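Local coordinates for fluoroacetyl-CoA-specific thioesterase-like domain-containing protein (PDB 3QOO) that is of unknown function but belongs to the hot-dog superfamily, with a domain resembling fluoroacetyl-CoA-specific thioesterases, at residues Gln50-Ile55 with Phe87-Asp92; Arg70-Asn75 with Thr114-Arg119; Asp83-Thr88 with Met103-Pro108. One frame throughout, in Å; residues are numbered along the deposited sequence.

In the fold
All three contacts lie in one hot-dog fold, in which an antiparallel sheet packs against helix 41-56. Contact 1 sets the helix on strand 84-95. Contact 3 pairs that strand with 98-107, and contact 2 joins 110-123 to 64-75. The centres of contacts 1 and 2 lie about 11 Å apart, and Ala52 touches both Gln117 and Arg119. Contacts 1 and 3 share Phe87 and Thr88. Contacts 2 and 3 meet where Gly115 O lies 2.9 Å from Met103 N, a probable hydrogen bond. A sodium ion, bound at Ser23 and Ser25, is about 12 Å from the Asp84 side chain of contact 3. At contact 2 the sheet continues into the second subunit.

Contact 1. Residues Gln50-Ile55 with Phe87-Asp92; sequences QLAVEI and FTVTVD
The backbone N of Ile55 bonds Leu51 O at 2.9 Å. This helical turn puts both side chains on the same side of helix 41-56, facing strand 84-95. Val89 stands between them. Its CG1 lies anti to the backbone N (chi1 173°) and meets Ile55 CD1 at 3.7 Å. Its CG2 turns the other way and meets Leu51 CD1 at 3.8 Å. The two residues therefore straddle one valine. Ile55 CD1 also approaches the backbone Val89 O, at 3.3 Å. The other branch of Ile55 works farther along the strand, with CG2 4.1 Å from Val91 CG2. Leu51 CD1 reaches in the opposite direction and touches Phe87 CB at 3.7 Å, while the phenyl ring turns off and packs on Met39. Ala52 adds a looser contact on Val89 CG1. On another side of the helix, Gln50 NE2 bonds Glu54 OE2 at 3.1 Å, on the syn side but tilted 33° out of the carboxylate plane. This is the helix-on-sheet packing of a hot-dog fold. Every touching residue is buried, and the side chains that meet are all apolar. The join therefore rests on apolar burial, while the polar pair stays on the helix itself.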
loop_
_atom_site.group_PDB
_atom_site.type_symbol
_atom_site.label_atom_id
_atom_site.label_comp_id
_atom_site.label_asym_id
_atom_site.label_seq_id
_atom_site.Cartn_x
_atom_site.Cartn_y
_atom_site.Cartn_z
ATOM N N GLN A 50 3.893 3.370 -9.468
ATOM C CA GLN A 50 4.842 3.677 -10.527
ATOM C C GLN A 50 4.207 3.581 -11.905
ATOM O O GLN A 50 4.373 4.491 -12.734
ATOM C CB GLN A 50 6.048 2.734 -10.460
ATOM C CG GLN A 50 7.047 3.016 -11.566
ATOM C CD GLN A 50 8.241 2.122 -11.542
ATOM O OE1 GLN A 50 8.472 1.427 -10.558
ATOM N NE2 GLN A 50 9.055 2.176 -12.598
ATOM N N LEU A 51 3.492 2.501 -12.152
ATOM C CA LEU A 51 2.835 2.341 -13.451
ATOM C C LEU A 51 1.717 3.329 -13.670
ATOM O O LEU A 51 1.567 3.834 -14.779
ATOM C CB LEU A 51 2.300 0.930 -13.613
ATOM C CG LEU A 51 3.267 -0.096 -14.137
ATOM C CD1 LEU A 51 2.603 -1.448 -14.170
ATOM C CD2 LEU A 51 3.783 0.283 -15.482
ATOM N N ALA A 52 0.928 3.623 -12.640
ATOM C CA ALA A 52 -0.157 4.574 -12.795
ATOM C C ALA A 52 0.416 5.934 -13.178
ATOM O O ALA A 52 -0.135 6.620 -14.042
ATOM C CB ALA A 52 -0.955 4.654 -11.491
ATOM N N VAL A 53 1.505 6.331 -12.535
ATOM C CA VAL A 53 2.131 7.605 -12.866
ATOM C C VAL A 53 2.663 7.554 -14.300
ATOM O O VAL A 53 2.536 8.542 -15.056
ATOM C CB VAL A 53 3.262 7.930 -11.865
ATOM C CG1 VAL A 53 4.109 9.113 -12.322
ATOM C CG2 VAL A 53 2.692 8.235 -10.486
ATOM N N GLU A 54 3.271 6.447 -14.710
ATOM C CA GLU A 54 3.738 6.286 -16.098
ATOM C C GLU A 54 2.617 6.355 -17.133
ATOM O O GLU A 54 2.859 6.762 -18.265
ATOM C CB GLU A 54 4.554 4.986 -16.255
ATOM C CG GLU A 54 5.912 5.082 -15.562
ATOM C CD GLU A 54 6.742 3.821 -15.601
ATOM O OE1 GLU A 54 6.359 2.880 -16.357
ATOM O OE2 GLU A 54 7.784 3.802 -14.867
ATOM N N ILE A 55 1.407 5.963 -16.781
ATOM C CA ILE A 55 0.295 6.044 -17.707
ATOM C C ILE A 55 -0.220 7.464 -17.797
ATOM O O ILE A 55 -0.508 7.955 -18.885
ATOM C CB ILE A 55 -0.854 5.104 -17.254
ATOM C CG1 ILE A 55 -0.431 3.642 -17.357
ATOM C CG2 ILE A 55 -2.135 5.356 -18.044
ATOM C CD1 ILE A 55 -1.268 2.694 -16.591
ATOM N N PHE A 87 3.276 -6.722 -13.779
ATOM C CA PHE A 87 2.201 -5.838 -13.372
ATOM C C PHE A 87 1.545 -5.234 -14.583
ATOM O O PHE A 87 2.236 -4.728 -15.484
ATOM C CB PHE A 87 2.730 -4.707 -12.499
ATOM C CG PHE A 87 3.144 -5.095 -11.120
ATOM C CD1 PHE A 87 2.394 -4.689 -10.030
ATOM C CD2 PHE A 87 4.303 -5.812 -10.895
ATOM C CE1 PHE A 87 2.802 -4.985 -8.732
ATOM C CE2 PHE A 87 4.668 -6.136 -9.582
ATOM C CZ PHE A 87 3.925 -5.728 -8.513
ATOM N N THR A 88 0.209 -5.266 -14.587
ATOM C CA THR A 88 -0.589 -4.616 -15.620
ATOM C C THR A 88 -1.523 -3.646 -14.917
ATOM O O THR A 88 -2.289 -4.068 -14.033
ATOM C CB THR A 88 -1.416 -5.622 -16.424
ATOM O OG1 THR A 88 -0.557 -6.632 -16.945
ATOM C CG2 THR A 88 -2.128 -4.910 -17.583
ATOM N N VAL A 89 -1.406 -2.365 -15.257
ATOM C CA VAL A 89 -2.254 -1.339 -14.727
ATOM C C VAL A 89 -3.047 -0.698 -15.848
ATOM O O VAL A 89 -2.465 -0.360 -16.875
ATOM C CB VAL A 89 -1.427 -0.318 -13.913
ATOM C CG1 VAL A 89 -2.272 0.865 -13.482
ATOM C CG2 VAL A 89 -0.822 -1.005 -12.669
ATOM N N THR A 90 -4.347 -0.566 -15.637
ATOM C CA THR A 90 -5.313 -0.228 -16.685
ATOM C C THR A 90 -6.261 0.854 -16.219
ATOM O O THR A 90 -6.778 0.779 -15.107
ATOM C CB THR A 90 -6.174 -1.454 -17.044
ATOM O OG1 THR A 90 -5.316 -2.552 -17.376
ATOM C CG2 THR A 90 -7.114 -1.155 -18.212
ATOM N N VAL A 91 -6.541 1.839 -17.057
ATOM C CA VAL A 91 -7.559 2.838 -16.746
ATOM C C VAL A 91 -8.934 2.179 -16.705
ATOM O O VAL A 91 -9.392 1.597 -17.710
ATOM C CB VAL A 91 -7.556 3.997 -17.744
ATOM C CG1 VAL A 91 -8.718 4.951 -17.457
ATOM C CG2 VAL A 91 -6.186 4.696 -17.722
ATOM N N ASP A 92 -9.590 2.246 -15.551
ATOM C CA ASP A 92 -10.910 1.656 -15.353
ATOM C C ASP A 92 -12.022 2.657 -15.650
ATOM O O ASP A 92 -12.951 2.358 -16.404
ATOM C CB ASP A 92 -11.034 1.129 -13.912
ATOM C CG ASP A 92 -12.368 0.491 -13.658
ATOM O OD1 ASP A 92 -12.599 -0.591 -14.228
ATOM O OD2 ASP A 92 -13.181 1.077 -12.912
#

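Contact 2. Residues Arg70-Asn75 with Thr114-Arg119; sequences RSEVHN and TGLQER
Arg70 and Glu118 start an antiparallel ladder between strands 64-75 and 110-123 of the hot-dog sheet. Residues 70-74 also pair with a strand of the second subunit, so the sheet crosses the dimer interface. The Arg70 and Glu118 backbones form a hydrogen-bonded pair, with Glu118 N to Arg70 O at 2.8 Å and a weak return bond. The Arg70 chain bends at chi3 (65°) and turns its guanidinium side-on to the glutamate. Arg70 NE and NH2 both grip Glu118 OE1, NH2 at 3.0 Å, and the acceptor lies in the guanidinium plane. The carboxylate is turned 76° from that plane, and its OE2 forms a salt bridge with Arg98. Leu116 CD1 lies over one guanidinium face, 3.5 Å from Arg70 NH1. Ser71, a buried residue, points to the other side of the sheet, where Ser71 OG accepts a bond from Gln117 NE2 at 2.9 Å. Gln117 NE2 also bonds Thr49 OG1 on helix 41-56, and its OE1 accepts from Arg119 NH1, so both ends of the amide are held. Glu72 pairs with Leu116 through two backbone bonds. Val73 faces Gly115, and its CG1 touches Thr114 O. His74 makes two backbone bonds with Thr114. Its NE2 bonds Glu72 OE1 at 2.7 Å, from above the carboxylate plane, and its CB lies 3.6 Å from Thr114 OG1.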
loop_
_atom_site.group_PDB
_atom_site.type_symbol
_atom_site.label_atom_id
_atom_site.label_comp_id
_atom_site.label_asym_id
_atom_site.label_seq_id
_atom_site.Cartn_x
_atom_site.Cartn_y
_atom_site.Cartn_z
ATOM N N ARG A 70 -6.470 7.090 -3.176
ATOM C CA ARG A 70 -6.892 5.850 -2.555
ATOM C C ARG A 70 -6.263 4.686 -3.253
ATOM O O ARG A 70 -6.201 4.674 -4.507
ATOM C CB ARG A 70 -8.427 5.733 -2.651
ATOM C CG ARG A 70 -9.074 4.361 -2.458
ATOM C CD ARG A 70 -10.563 4.494 -2.578
ATOM N NE ARG A 70 -11.037 4.895 -3.907
ATOM C CZ ARG A 70 -11.585 4.072 -4.790
ATOM N NH1 ARG A 70 -11.716 2.778 -4.535
ATOM N NH2 ARG A 70 -12.010 4.551 -5.947
ATOM N N SER A 71 -5.781 3.698 -2.500
ATOM C CA SER A 71 -5.253 2.453 -3.053
ATOM C C SER A 71 -5.802 1.271 -2.307
ATOM O O SER A 71 -6.032 1.348 -1.085
ATOM C CB SER A 71 -3.734 2.425 -3.005
ATOM O OG SER A 71 -3.163 3.384 -3.881
ATOM N N GLU A 72 -5.978 0.160 -2.980
ATOM C CA GLU A 72 -6.373 -1.117 -2.393
ATOM C C GLU A 72 -5.602 -2.223 -3.053
ATOM O O GLU A 72 -5.418 -2.195 -4.295
ATOM C CB GLU A 72 -7.872 -1.330 -2.574
ATOM C CG GLU A 72 -8.437 -2.551 -1.922
ATOM C CD GLU A 72 -9.940 -2.604 -1.878
ATOM O OE1 GLU A 72 -10.441 -3.701 -1.437
ATOM O OE2 GLU A 72 -10.612 -1.626 -2.412
ATOM N N VAL A 73 -5.124 -3.187 -2.278
ATOM C CA VAL A 73 -4.427 -4.358 -2.787
ATOM C C VAL A 73 -5.025 -5.596 -2.163
ATOM O O VAL A 73 -5.271 -5.623 -0.946
ATOM C CB VAL A 73 -2.893 -4.283 -2.507
ATOM C CG1 VAL A 73 -2.173 -5.571 -2.954
ATOM C CG2 VAL A 73 -2.304 -3.078 -3.185
ATOM N N HIS A 74 -5.259 -6.613 -2.981
ATOM C CA HIS A 74 -5.618 -7.952 -2.520
ATOM C C HIS A 74 -4.487 -8.907 -2.845
ATOM O O HIS A 74 -4.082 -9.045 -3.993
ATOM C CB HIS A 74 -6.888 -8.463 -3.203
ATOM C CG HIS A 74 -8.097 -7.628 -2.948
ATOM N ND1 HIS A 74 -9.338 -7.974 -3.457
ATOM C CD2 HIS A 74 -8.284 -6.464 -2.274
ATOM C CE1 HIS A 74 -10.227 -7.054 -3.114
ATOM N NE2 HIS A 74 -9.616 -6.130 -2.383
ATOM N N ASN A 75 -3.946 -9.552 -1.836
ATOM C CA ASN A 75 -2.949 -10.560 -2.061
ATOM C C ASN A 75 -3.641 -11.853 -2.370
ATOM O O ASN A 75 -4.634 -12.223 -1.731
ATOM C CB ASN A 75 -2.054 -10.708 -0.851
ATOM C CG ASN A 75 -1.099 -9.570 -0.734
ATOM O OD1 ASN A 75 -0.233 -9.402 -1.586
ATOM N ND2 ASN A 75 -1.269 -8.753 0.294
ATOM N N THR A 114 -4.024 -8.390 -6.923
ATOM C CA THR A 114 -4.822 -7.450 -7.686
ATOM C C THR A 114 -4.911 -6.149 -6.902
ATOM O O THR A 114 -4.596 -6.117 -5.698
ATOM C CB THR A 114 -6.208 -7.987 -7.971
ATOM O OG1 THR A 114 -6.837 -8.368 -6.767
ATOM C CG2 THR A 114 -6.137 -9.167 -8.969
ATOM N N GLY A 115 -5.330 -5.078 -7.544
ATOM C CA GLY A 115 -5.437 -3.819 -6.872
ATOM C C GLY A 115 -6.216 -2.777 -7.594
ATOM O O GLY A 115 -6.640 -2.999 -8.744
ATOM N N LEU A 116 -6.379 -1.625 -6.955
ATOM C CA LEU A 116 -6.902 -0.470 -7.621
ATOM C C LEU A 116 -6.259 0.768 -7.017
ATOM O O LEU A 116 -5.825 0.773 -5.859
ATOM C CB LEU A 116 -8.376 -0.385 -7.552
ATOM C CG LEU A 116 -9.013 -0.001 -6.273
ATOM C CD1 LEU A 116 -8.782 1.485 -5.848
ATOM C CD2 LEU A 116 -10.531 -0.272 -6.364
ATOM N N GLN A 117 -6.257 1.844 -7.800
ATOM C CA GLN A 117 -5.745 3.122 -7.344
ATOM C C GLN A 117 -6.553 4.248 -7.971
ATOM O O GLN A 117 -6.788 4.243 -9.191
ATOM C CB GLN A 117 -4.270 3.266 -7.659
ATOM C CG GLN A 117 -3.634 4.538 -7.055
ATOM C CD GLN A 117 -2.141 4.498 -7.155
ATOM O OE1 GLN A 117 -1.555 5.090 -8.067
ATOM N NE2 GLN A 117 -1.503 3.759 -6.241
ATOM N N GLU A 118 -6.987 5.201 -7.161
ATOM C CA GLU A 118 -7.623 6.406 -7.621
ATOM C C GLU A 118 -6.604 7.520 -7.507
ATOM O O GLU A 118 -6.017 7.696 -6.441
ATOM C CB GLU A 118 -8.848 6.725 -6.794
ATOM C CG GLU A 118 -9.582 8.007 -7.185
ATOM C CD GLU A 118 -10.733 8.332 -6.292
ATOM O OE1 GLU A 118 -11.242 7.424 -5.602
ATOM O OE2 GLU A 118 -11.111 9.523 -6.282
ATOM N N ARG A 119 -6.419 8.262 -8.593
ATOM C CA ARG A 119 -5.486 9.399 -8.601
ATOM C C ARG A 119 -6.246 10.662 -9.035
ATOM O O ARG A 119 -7.215 10.583 -9.806
ATOM C CB ARG A 119 -4.319 9.135 -9.570
ATOM C CG ARG A 119 -3.547 7.875 -9.231
ATOM C CD ARG A 119 -2.250 7.696 -10.015
ATOM N NE ARG A 119 -1.258 8.714 -9.704
ATOM C CZ ARG A 119 -0.493 8.726 -8.619
ATOM N NH1 ARG A 119 -0.518 7.712 -7.726
ATOM N NH2 ARG A 119 0.319 9.758 -8.416
#

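Contact 3. Residues Asp83-Thr88 with Met103-Pro108; sequences DDVTFT and MKADDP
Phe87 presents one face of its ring to Ala105. Ala105 CB sits over the ring centre, 4.1 Å from the Phe87 centroid and 12° off the normal, a CH-pi contact. The selenium of Met103, a selenomethionine, lies obliquely to the same ring, with Met103 SE 4.1 Å from Phe87 CD1. The Met103 chain bends at chi2 and chi3 to bring it there. Ala105 CB also meets Val85 CG1 at 3.7 Å. This apolar face is covered by helix 41-56, where Phe44 packs on Ala105 and Met48 on Met103. The backbones form the hairpin of strands 84-95 and 98-107. Thr86 pairs with Asp106 and Thr88 with Lys104, each through two hydrogen bonds. Between these pairs, Phe87 and Ala105 form a non-hydrogen-bonded pair. A water takes part on the threonine side of the sheet. It hydrogen-bonds Thr86 O and, at 2.7 Å, Thr88 OG1, which also bonds Arg17. Its further bond to Asp106 OD1 is doubtful, since that residue has two conformers. Past the last ladder bonds, Asp83 and Asp107 bring their carboxylates together. Asp83 OD2 and Asp107 OD2 are 2.5 Å apart, and the two groups are turned 64° from each other. The Asp107 group sits between the backbone N and the carbonyl carbon (chi1 71°), which lets it face Asp83. Asp107 OD1 bonds His109 N and forms a salt bridge with Arg134 of the second subunit, while Phe135 of that subunit packs on both aspartates. Arg134 of the second subunit, on OD1, may offset part of the negative charge. Where the two carboxylates meet, one of the acids probably carries a proton.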
loop_
_atom_site.group_PDB
_atom_site.type_symbol
_atom_site.label_atom_id
_atom_site.label_comp_id
_atom_site.label_asym_id
_atom_site.label_seq_id
_atom_site.Cartn_x
_atom_site.Cartn_y
_atom_site.Cartn_z
ATOM N N ASP A 83 11.420 -14.166 -8.002
ATOM C CA ASP A 83 10.314 -14.227 -8.958
ATOM C C ASP A 83 10.288 -12.982 -9.799
ATOM O O ASP A 83 10.713 -11.944 -9.357
ATOM C CB ASP A 83 9.019 -14.283 -8.166
ATOM C CG ASP A 83 7.812 -14.747 -8.950
ATOM O OD1 ASP A 83 7.934 -15.331 -10.054
ATOM O OD2 ASP A 83 6.695 -14.593 -8.387
ATOM N N ASP A 84 9.822 -13.117 -11.036
ATOM C CA ASP A 84 9.529 -11.980 -11.902
ATOM C C ASP A 84 8.044 -11.830 -11.981
ATOM O O ASP A 84 7.331 -12.721 -12.455
ATOM C CB ASP A 84 10.144 -12.160 -13.277
ATOM C CG ASP A 84 11.604 -11.931 -13.226
ATOM O OD1 ASP A 84 11.996 -10.801 -12.901
ATOM O OD2 ASP A 84 12.351 -12.862 -13.500
ATOM N N VAL A 85 7.567 -10.704 -11.503
ATOM C CA VAL A 85 6.149 -10.380 -11.443
ATOM C C VAL A 85 5.784 -9.338 -12.491
ATOM O O VAL A 85 6.348 -8.245 -12.497
ATOM C CB VAL A 85 5.749 -9.878 -10.023
ATOM C CG1 VAL A 85 4.273 -9.624 -9.956
ATOM C CG2 VAL A 85 6.174 -10.894 -8.963
ATOM N N THR A 86 4.870 -9.717 -13.381
ATOM C CA THR A 86 4.373 -8.794 -14.399
ATOM C C THR A 86 3.164 -8.041 -13.837
ATOM O O THR A 86 2.159 -8.651 -13.477
ATOM C CB THR A 86 4.000 -9.533 -15.679
ATOM O OG1 THR A 86 5.164 -10.200 -16.146
ATOM C CG2 THR A 86 3.447 -8.614 -16.747
ATOM N N PHE A 87 3.276 -6.722 -13.779
ATOM C CA PHE A 87 2.201 -5.838 -13.372
ATOM C C PHE A 87 1.545 -5.234 -14.583
ATOM O O PHE A 87 2.236 -4.728 -15.484
ATOM C CB PHE A 87 2.730 -4.707 -12.499
ATOM C CG PHE A 87 3.144 -5.095 -11.120
ATOM C CD1 PHE A 87 2.394 -4.689 -10.030
ATOM C CD2 PHE A 87 4.303 -5.812 -10.895
ATOM C CE1 PHE A 87 2.802 -4.985 -8.732
ATOM C CE2 PHE A 87 4.668 -6.136 -9.582
ATOM C CZ PHE A 87 3.925 -5.728 -8.513
ATOM N N THR A 88 0.209 -5.266 -14.587
ATOM C CA THR A 88 -0.589 -4.616 -15.620
ATOM C C THR A 88 -1.523 -3.646 -14.917
ATOM O O THR A 88 -2.289 -4.068 -14.033
ATOM C CB THR A 88 -1.416 -5.622 -16.424
ATOM O OG1 THR A 88 -0.557 -6.632 -16.945
ATOM C CG2 THR A 88 -2.128 -4.910 -17.583
HETATM N N MSE A 103 -5.335 -3.013 -11.294
HETATM C CA MSE A 103 -4.019 -3.638 -11.328
HETATM C C MSE A 103 -4.156 -5.136 -11.193
HETATM O O MSE A 103 -4.969 -5.640 -10.405
HETATM C CB MSE A 103 -3.142 -3.096 -10.179
HETATM C CG MSE A 103 -1.740 -3.625 -10.110
HETATM SE SE MSE A 103 -1.537 -5.274 -9.091
HETATM C CE MSE A 103 -1.447 -4.493 -7.293
ATOM N N LYS A 104 -3.334 -5.846 -11.956
ATOM C CA LYS A 104 -3.151 -7.264 -11.789
ATOM C C LYS A 104 -1.675 -7.560 -11.853
ATOM O O LYS A 104 -0.967 -7.021 -12.692
ATOM C CB LYS A 104 -3.931 -8.074 -12.850
ATOM C CG LYS A 104 -4.102 -9.558 -12.528
ATOM C CD LYS A 104 -5.251 -10.152 -13.335
ATOM C CE LYS A 104 -5.426 -11.644 -13.075
ATOM N NZ LYS A 104 -6.582 -12.154 -13.868
ATOM N N ALA A 105 -1.227 -8.402 -10.948
ATOM C CA ALA A 105 0.149 -8.864 -10.855
ATOM C C ALA A 105 0.147 -10.364 -10.998
ATOM O O ALA A 105 -0.548 -11.073 -10.276
ATOM C CB ALA A 105 0.769 -8.426 -9.528
ATOM N N ASP A 106 0.976 -10.852 -11.918
ATOM C CA ASP A 106 1.035 -12.257 -12.269
ATOM C C ASP A 106 2.489 -12.676 -12.380
ATOM O O ASP A 106 3.384 -11.874 -12.633
ATOM C CB ASP A 106 0.350 -12.490 -13.628
ATOM C CG ASP A 106 -1.043 -11.912 -13.691
ATOM O OD1 ASP A 106 -1.269 -10.919 -14.431
ATOM O OD2 ASP A 106 -1.909 -12.422 -12.989
ATOM N N ASP A 107 2.734 -13.949 -12.192
ATOM C CA ASP A 107 4.023 -14.493 -12.497
ATOM C C ASP A 107 3.791 -15.727 -13.312
ATOM O O ASP A 107 2.655 -16.028 -13.684
ATOM C CB ASP A 107 4.825 -14.680 -11.209
ATOM C CG ASP A 107 4.317 -15.821 -10.309
ATOM O OD1 ASP A 107 3.501 -16.650 -10.766
ATOM O OD2 ASP A 107 4.707 -15.874 -9.120
ATOM N N PRO A 108 4.862 -16.443 -13.637
ATOM C CA PRO A 108 4.705 -17.617 -14.486
ATOM C C PRO A 108 3.723 -18.673 -13.959
ATOM O O PRO A 108 3.211 -19.504 -14.726
ATOM C CB PRO A 108 6.123 -18.212 -14.506
ATOM C CG PRO A 108 7.019 -17.037 -14.190
ATOM C CD PRO A 108 6.267 -16.214 -13.238
HETATM O O HOH W 1 -0.158 -8.712 -15.269
#